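Local coordinates for protein 2-hydroxyisobutyryl-CoA synthetase (Aquincola tertiaricarbonis, PDB 6HDY) that belongs to the ANL superfamily of AMP-binding enzymes, with a large AMP-binding region followed by a smaller C-terminal domain, at residues A[67-70]-A[71-75]; A[97-100]-A[101-104]; A[114-117]-A[118-122]. All coordinates share one frame; numbering follows the deposited sequence.

In the fold
All three contacts are short-range and lie in series within the AMP-binding region, on the same side of the chain's centre. Contacts 1 and 2 each span consecutive turns of one helix, 66-74 and 97-106, and the two helices pack together, the contact centres about 14 Å apart; F67 rests on D99, L100 and S103, and one sulfate ion is held by R70 from the first helix and S103 from the second. Contact 3 (114-122) follows in the chain, its centre about 18 Å from that of contact 2, and reaches the second subunit. Contact 2 comes nearest the bound ligands: the side chain of K97 is about 5 Å from 8LQ and about 10 Å from 3HL.

Contact 1. Residues A[67-70]-A[71-75]; sequences FYRR and KWEEA. With SO4 (sulfate ion), chain D.
Y68 lays its CB methylene over the six-membered ring of W72, one turn further along the helix 66-74, in a CH-pi contact 3.9 Å from CB to the ring centroid and only 7° off the ring normal. This i to i+4 pair is the tight, buried side of an amphipathic helix. The two rings are oblique, their planes at 42°, and the closest approach is between Y68 CD1 and W72 CZ2, 3.6 Å. With CG anti to the carbonyl carbon (chi1 -65°), the indole of W72 turns back over the preceding turn; Y68 O sits above its face while accepting the backbone N-H of W72. Large aromatics suit this side because helix 43-64 packs against both through A61, and Y68 can still bond its hydroxyl to P336 O and I338 N.

The other side is looser and charged. R69 and E73 are one turn apart, yet their charged ends do not meet: E73 OE1 lies 3.5 Å from the aliphatic CD of R69, whose guanidinium turns instead to W62, by a bond from NE to its carbonyl oxygen and a cation-pi contact. R70, exposed, bends at chi3 to bring its guanidinium edge to a sulfate, probably from the crystallisation liquor, and its NH2 also forms a salt bridge with D112. Arginine fits here because one planar group offers several N-H donors to anions. NE gives the shorter bond, 2.8 Å to sulfate O3, while NH2 reaches sulfate O1 at 3.0 Å.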
loop_
_atom_site.group_PDB
_atom_site.type_symbol
_atom_site.label_atom_id
_atom_site.label_comp_id
_atom_site.label_asym_id
_atom_site.label_seq_id
_atom_site.Cartn_x
_atom_site.Cartn_y
_atom_site.Cartn_z
ATOM N N PHE A 67 30.172 -9.749 -3.768
ATOM C CA PHE A 67 29.458 -10.391 -4.873
ATOM C C PHE A 67 30.095 -9.956 -6.179
ATOM O O PHE A 67 30.400 -10.810 -7.007
ATOM C CB PHE A 67 27.956 -10.016 -4.862
ATOM C CG PHE A 67 27.211 -10.379 -6.128
ATOM C CD1 PHE A 67 26.799 -11.685 -6.361
ATOM C CD2 PHE A 67 26.957 -9.421 -7.104
ATOM C CE1 PHE A 67 26.152 -12.030 -7.555
ATOM C CE2 PHE A 67 26.304 -9.768 -8.288
ATOM C CZ PHE A 67 25.904 -11.071 -8.502
ATOM N N TYR A 68 30.271 -8.625 -6.372
ATOM C CA TYR A 68 30.916 -8.068 -7.549
ATOM C C TYR A 68 32.407 -8.361 -7.569
ATOM O O TYR A 68 32.919 -8.716 -8.621
ATOM C CB TYR A 68 30.645 -6.568 -7.687
ATOM C CG TYR A 68 29.230 -6.287 -8.122
ATOM C CD1 TYR A 68 28.788 -6.639 -9.397
ATOM C CD2 TYR A 68 28.323 -5.678 -7.261
ATOM C CE1 TYR A 68 27.470 -6.424 -9.789
ATOM C CE2 TYR A 68 27.007 -5.433 -7.654
ATOM C CZ TYR A 68 26.590 -5.800 -8.925
ATOM O OH TYR A 68 25.299 -5.570 -9.320
ATOM N N ARG A 69 33.096 -8.264 -6.422
ATOM C CA ARG A 69 34.533 -8.584 -6.326
ATOM C C ARG A 69 34.805 -10.035 -6.799
ATOM O O ARG A 69 35.688 -10.232 -7.633
ATOM C CB ARG A 69 35.082 -8.310 -4.906
ATOM C CG ARG A 69 36.545 -8.709 -4.689
ATOM C CD ARG A 69 37.566 -7.605 -4.954
ATOM N NE ARG A 69 37.391 -6.472 -4.046
ATOM C CZ ARG A 69 38.077 -6.276 -2.924
ATOM N NH1 ARG A 69 39.056 -7.108 -2.578
ATOM N NH2 ARG A 69 37.805 -5.237 -2.148
ATOM N N ARG A 70 33.984 -11.018 -6.334
ATOM C CA ARG A 70 34.082 -12.439 -6.709
ATOM C C ARG A 70 33.730 -12.691 -8.168
ATOM O O ARG A 70 34.455 -13.419 -8.850
ATOM C CB ARG A 70 33.182 -13.311 -5.824
ATOM C CG ARG A 70 33.842 -13.775 -4.532
ATOM C CD ARG A 70 32.934 -14.725 -3.763
ATOM N NE ARG A 70 31.656 -14.102 -3.396
ATOM C CZ ARG A 70 31.437 -13.454 -2.255
ATOM N NH1 ARG A 70 32.404 -13.342 -1.349
ATOM N NH2 ARG A 70 30.253 -12.913 -2.009
ATOM N N LYS A 71 32.618 -12.101 -8.638
ATOM C CA LYS A 71 32.100 -12.270 -9.997
ATOM C C LYS A 71 33.056 -11.710 -11.024
ATOM O O LYS A 71 33.339 -12.378 -12.019
ATOM C CB LYS A 71 30.700 -11.635 -10.154
ATOM C CG LYS A 71 29.975 -12.117 -11.399
ATOM C CD LYS A 71 28.733 -11.298 -11.731
ATOM C CE LYS A 71 27.673 -12.104 -12.456
ATOM N NZ LYS A 71 28.242 -13.020 -13.494
ATOM N N TRP A 72 33.553 -10.487 -10.780
ATOM C CA TRP A 72 34.483 -9.805 -11.678
ATOM C C TRP A 72 35.811 -10.492 -11.760
ATOM O O TRP A 72 36.328 -10.632 -12.871
ATOM C CB TRP A 72 34.628 -8.327 -11.330
ATOM C CG TRP A 72 33.358 -7.554 -11.532
ATOM C CD1 TRP A 72 32.230 -7.970 -12.184
ATOM C CD2 TRP A 72 33.076 -6.243 -11.038
ATOM N NE1 TRP A 72 31.285 -6.981 -12.164
ATOM C CE2 TRP A 72 31.768 -5.916 -11.445
ATOM C CE3 TRP A 72 33.809 -5.305 -10.293
ATOM C CZ2 TRP A 72 31.184 -4.676 -11.156
ATOM C CZ3 TRP A 72 33.213 -4.098 -9.969
ATOM C CH2 TRP A 72 31.925 -3.786 -10.410
ATOM N N GLU A 73 36.343 -10.972 -10.616
ATOM C CA GLU A 73 37.624 -11.702 -10.573
ATOM C C GLU A 73 37.540 -12.987 -11.421
ATOM O O GLU A 73 38.479 -13.297 -12.158
ATOM C CB GLU A 73 38.020 -12.037 -9.126
ATOM C CG GLU A 73 38.646 -10.886 -8.346
ATOM C CD GLU A 73 38.845 -11.125 -6.858
ATOM O OE1 GLU A 73 39.433 -10.244 -6.187
ATOM O OE2 GLU A 73 38.410 -12.188 -6.357
ATOM N N GLU A 74 36.387 -13.688 -11.350
ATOM C CA GLU A 74 36.071 -14.910 -12.091
ATOM C C GLU A 74 36.054 -14.663 -13.618
ATOM O O GLU A 74 36.542 -15.517 -14.369
ATOM C CB GLU A 74 34.728 -15.500 -11.585
ATOM C CG GLU A 74 34.273 -16.809 -12.228
ATOM C CD GLU A 74 35.269 -17.955 -12.216
ATOM O OE1 GLU A 74 35.441 -18.588 -11.149
ATOM O OE2 GLU A 74 35.875 -18.221 -13.280
ATOM N N ALA A 75 35.550 -13.483 -14.064
ATOM C CA ALA A 75 35.503 -13.098 -15.485
ATOM C C ALA A 75 36.759 -12.348 -15.972
ATOM O O ALA A 75 36.816 -11.928 -17.136
ATOM C CB ALA A 75 34.257 -12.278 -15.770
HETATM S S SO4 D . 27.763 -14.856 -3.957
HETATM O O1 SO4 D . 27.580 -13.684 -3.066
HETATM O O2 SO4 D . 27.538 -16.112 -3.224
HETATM O O3 SO4 D . 29.140 -14.824 -4.488
HETATM O O4 SO4 D . 26.826 -14.836 -5.099
#

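Contact 2. Residues A[97-100]-A[101-104]; sequences KTDL and RESQ. With SO4 (sulfate ion), chain D.
S103 and D99 meet through the backbone, S103 N donating to D99 O one turn back, while the serine OG donates to sulfate O1 at 3.0 Å and accepts the N-H of D112. With OG anti to the backbone N (chi1 -177°), the hydroxyl is carried toward that ion; a small polar residue can do this in a buried place. The shortest of the four backbone bonds is Q104 N to L100 O, 2.9 Å, with R101 N to K97 O and E102 N to T98 O at 3.2 Å each. These successive i to i+4 bonds define the first turns of the alpha-helix 97-106, which packs its L100 and S103 side against F67 of helix 66-74 in the AMP-binding region.

Beyond the backbone, R101 doubles back along the helix surface. Its guanidinium lies with one face over the peptide joining K97 and T98, the K97 carbonyl carbon 4.1 Å above the plane, and NH1 comes to 3.3 Å from T98 CG2. A long side chain with a flat end can cover a peptide this way and remain exposed. The K97 side chain heads toward the ligand pocket, ending about 5 Å from 8LQ. D99 OD1 and E102 OE1, 4.3 Å apart, are like charges that would repel; for D99 the K96 N-H bonded to OD2 and a weak, long ion pair with K71 probably offset this. On the buried side Q104, nearly extended beyond CG, passes L100 O and sends its amide NE2 to A136 O.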
loop_
_atom_site.group_PDB
_atom_site.type_symbol
_atom_site.label_atom_id
_atom_site.label_comp_id
_atom_site.label_asym_id
_atom_site.label_seq_id
_atom_site.Cartn_x
_atom_site.Cartn_y
_atom_site.Cartn_z
ATOM N N LYS A 97 19.335 -12.799 -12.649
ATOM C CA LYS A 97 18.444 -12.839 -11.474
ATOM C C LYS A 97 18.751 -14.084 -10.593
ATOM O O LYS A 97 18.716 -13.996 -9.363
ATOM C CB LYS A 97 16.974 -12.797 -11.902
ATOM C CG LYS A 97 16.354 -11.398 -11.826
ATOM C CD LYS A 97 16.104 -10.787 -13.195
ATOM C CE LYS A 97 14.768 -11.161 -13.772
ATOM N NZ LYS A 97 14.877 -11.457 -15.229
ATOM N N THR A 98 19.157 -15.202 -11.225
ATOM C CA THR A 98 19.568 -16.421 -10.525
ATOM C C THR A 98 20.827 -16.155 -9.660
ATOM O O THR A 98 20.961 -16.775 -8.600
ATOM C CB THR A 98 19.823 -17.576 -11.515
ATOM O OG1 THR A 98 20.920 -17.236 -12.359
ATOM C CG2 THR A 98 18.608 -17.904 -12.371
ATOM N N ASP A 99 21.729 -15.219 -10.101
ATOM C CA ASP A 99 22.943 -14.872 -9.346
ATOM C C ASP A 99 22.588 -14.122 -8.071
ATOM O O ASP A 99 23.193 -14.357 -7.042
ATOM C CB ASP A 99 23.937 -14.053 -10.207
ATOM C CG ASP A 99 24.410 -14.752 -11.475
ATOM O OD1 ASP A 99 24.574 -15.996 -11.444
ATOM O OD2 ASP A 99 24.661 -14.054 -12.477
ATOM N N LEU A 100 21.572 -13.248 -8.137
ATOM C CA LEU A 100 21.081 -12.473 -6.998
ATOM C C LEU A 100 20.475 -13.389 -5.919
ATOM O O LEU A 100 20.738 -13.202 -4.727
ATOM C CB LEU A 100 20.025 -11.472 -7.505
ATOM C CG LEU A 100 20.481 -10.063 -7.893
ATOM C CD1 LEU A 100 21.999 -9.943 -8.076
ATOM C CD2 LEU A 100 19.685 -9.544 -9.053
ATOM N N ARG A 101 19.679 -14.385 -6.360
ATOM C CA ARG A 101 19.029 -15.378 -5.508
ATOM C C ARG A 101 20.088 -16.150 -4.724
ATOM O O ARG A 101 19.988 -16.254 -3.497
ATOM C CB ARG A 101 18.149 -16.332 -6.348
ATOM C CG ARG A 101 16.846 -15.716 -6.840
ATOM C CD ARG A 101 16.063 -16.653 -7.756
ATOM N NE ARG A 101 15.335 -15.906 -8.785
ATOM C CZ ARG A 101 15.280 -16.248 -10.071
ATOM N NH1 ARG A 101 15.894 -17.344 -10.501
ATOM N NH2 ARG A 101 14.602 -15.501 -10.935
ATOM N N GLU A 102 21.122 -16.653 -5.426
ATOM C CA GLU A 102 22.225 -17.419 -4.821
ATOM C C GLU A 102 22.993 -16.593 -3.784
ATOM O O GLU A 102 23.266 -17.089 -2.690
ATOM C CB GLU A 102 23.157 -17.975 -5.902
ATOM C CG GLU A 102 22.537 -19.115 -6.699
ATOM C CD GLU A 102 23.191 -19.477 -8.020
ATOM O OE1 GLU A 102 24.265 -18.916 -8.348
ATOM O OE2 GLU A 102 22.620 -20.335 -8.731
ATOM N N SER A 103 23.265 -15.311 -4.106
ATOM C CA SER A 103 23.951 -14.363 -3.220
ATOM C C SER A 103 23.127 -14.115 -1.942
ATOM O O SER A 103 23.689 -14.035 -0.853
ATOM C CB SER A 103 24.213 -13.052 -3.954
ATOM O OG SER A 103 24.946 -12.168 -3.122
ATOM N N GLN A 104 21.799 -13.965 -2.093
ATOM C CA GLN A 104 20.861 -13.789 -0.979
ATOM C C GLN A 104 20.767 -15.051 -0.109
ATOM O O GLN A 104 20.801 -14.934 1.121
ATOM C CB GLN A 104 19.494 -13.331 -1.480
ATOM C CG GLN A 104 19.549 -11.891 -1.970
ATOM C CD GLN A 104 18.228 -11.187 -1.954
ATOM O OE1 GLN A 104 17.180 -11.752 -1.620
ATOM N NE2 GLN A 104 18.261 -9.921 -2.307
HETATM S S SO4 D . 27.763 -14.856 -3.957
HETATM O O1 SO4 D . 27.580 -13.684 -3.066
HETATM O O2 SO4 D . 27.538 -16.112 -3.224
HETATM O O3 SO4 D . 29.140 -14.824 -4.488
HETATM O O4 SO4 D . 26.826 -14.836 -5.099
#

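Contact 3. Residues A[114-117]-A[118-122]; sequences VCVP and NSEIF
V116 overlaps the aliphatic part of E120, its CB lying 3.6 Å from E120 CG and both its methyls 3.8 Å from the same carbon. The two side chains cross at a slant, so the methylene of the glutamate lies against the branch point of the valine. The first torsion of E120 sets this up: with CG anti to the backbone N (chi1 161°) the methylene is brought back against V116, and a bend at chi2 then leads the carboxylate away, where OE2 accepts a weak hydrogen bond from A142 N of helix 141-157. A glutamate suits such a place, since its two methylenes pack like a hydrocarbon while its end remains polar.

The chain bends through a single 3-10 turn, 118-120, which links the loop after helix 97-106 to strand 121-126. The turn is closed by E120 N donating to P117 O at 2.9 Å; the donor stands 51° out of the carbonyl plane, as the tight curl requires, although the N-H points well at the oxygen (159°). I121 N follows with a bond to N118 O at 3.2 Å. Proline suits the start of the turn because its ring restricts phi, and its CD packs 4.0 Å from E120 CB. I121 reaches inward from the strand to complete the apolar side, CG1 at 4.4 Å from V116 CG2 and CD1 equally far from V114 CG2; these are loose contacts. K191 of the second subunit also packs on I121. The chemistry is thus mixed: two backbone bonds hold the turn, thin hydrocarbon contacts back it, and N118 O accepts both the I121 N-H of its own chain and the NZ of K191 of the second subunit, tying the turn to the dimer interface.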
loop_
_atom_site.group_PDB
_atom_site.type_symbol
_atom_site.label_atom_id
_atom_site.label_comp_id
_atom_site.label_asym_id
_atom_site.label_seq_id
_atom_site.Cartn_x
_atom_site.Cartn_y
_atom_site.Cartn_z
ATOM N N VAL A 114 24.681 -5.835 -1.294
ATOM C CA VAL A 114 23.944 -4.786 -0.579
ATOM C C VAL A 114 24.737 -3.444 -0.500
ATOM O O VAL A 114 24.143 -2.388 -0.693
ATOM C CB VAL A 114 23.411 -5.254 0.793
ATOM C CG1 VAL A 114 24.542 -5.552 1.790
ATOM C CG2 VAL A 114 22.417 -4.257 1.365
ATOM N N CYS A 115 26.062 -3.513 -0.218
ATOM C CA CYS A 115 27.077 -2.452 -0.171
ATOM C C CYS A 115 26.980 -1.574 1.050
ATOM O O CYS A 115 27.996 -1.315 1.681
ATOM C CB CYS A 115 27.093 -1.614 -1.448
ATOM S SG CYS A 115 27.607 -2.515 -2.927
ATOM N N VAL A 116 25.780 -1.039 1.326
ATOM C CA VAL A 116 25.574 -0.133 2.450
ATOM C C VAL A 116 25.550 -0.919 3.756
ATOM O O VAL A 116 25.199 -2.107 3.731
ATOM C CB VAL A 116 24.283 0.731 2.273
ATOM C CG1 VAL A 116 24.397 1.687 1.093
ATOM C CG2 VAL A 116 23.015 -0.115 2.205
ATOM N N PRO A 117 25.864 -0.293 4.920
ATOM C CA PRO A 117 25.711 -1.027 6.180
ATOM C C PRO A 117 24.231 -1.266 6.442
ATOM O O PRO A 117 23.383 -0.540 5.922
ATOM C CB PRO A 117 26.297 -0.079 7.237
ATOM C CG PRO A 117 26.994 1.010 6.471
ATOM C CD PRO A 117 26.278 1.107 5.164
ATOM N N ASN A 118 23.929 -2.275 7.264
ATOM C CA ASN A 118 22.580 -2.647 7.692
ATOM C C ASN A 118 21.784 -1.442 8.206
ATOM O O ASN A 118 20.614 -1.301 7.881
ATOM C CB ASN A 118 22.664 -3.715 8.784
ATOM C CG ASN A 118 21.672 -4.836 8.608
ATOM O OD1 ASN A 118 21.393 -5.291 7.483
ATOM N ND2 ASN A 118 21.133 -5.316 9.729
ATOM N N SER A 119 22.439 -0.565 8.972
ATOM C CA SER A 119 21.892 0.654 9.559
ATOM C C SER A 119 21.421 1.681 8.532
ATOM O O SER A 119 20.699 2.608 8.889
ATOM C CB SER A 119 22.911 1.279 10.514
ATOM O OG SER A 119 24.032 1.805 9.822
ATOM N N GLU A 120 21.832 1.544 7.271
ATOM C CA GLU A 120 21.433 2.488 6.235
ATOM C C GLU A 120 20.080 2.083 5.578
ATOM O O GLU A 120 19.406 2.956 5.009
ATOM C CB GLU A 120 22.595 2.681 5.228
ATOM C CG GLU A 120 22.269 3.263 3.850
ATOM C CD GLU A 120 22.029 4.754 3.676
ATOM O OE1 GLU A 120 22.138 5.516 4.665
ATOM O OE2 GLU A 120 21.750 5.160 2.523
ATOM N N ILE A 121 19.681 0.784 5.675
ATOM C CA ILE A 121 18.452 0.273 5.029
ATOM C C ILE A 121 17.202 0.987 5.562
ATOM O O ILE A 121 16.965 1.060 6.782
ATOM C CB ILE A 121 18.334 -1.275 5.056
ATOM C CG1 ILE A 121 19.509 -1.905 4.271
ATOM C CG2 ILE A 121 16.984 -1.754 4.459
ATOM C CD1 ILE A 121 20.070 -3.082 4.948
ATOM N N PHE A 122 16.475 1.575 4.619
ATOM C CA PHE A 122 15.280 2.379 4.821
ATOM C C PHE A 122 13.982 1.607 4.565
ATOM O O PHE A 122 13.052 1.719 5.350
ATOM C CB PHE A 122 15.354 3.614 3.895
ATOM C CG PHE A 122 14.218 4.608 3.948
ATOM C CD1 PHE A 122 14.000 5.386 5.084
ATOM C CD2 PHE A 122 13.374 4.778 2.864
ATOM C CE1 PHE A 122 12.964 6.324 5.124
ATOM C CE2 PHE A 122 12.332 5.716 2.905
ATOM C CZ PHE A 122 12.167 6.515 4.020
#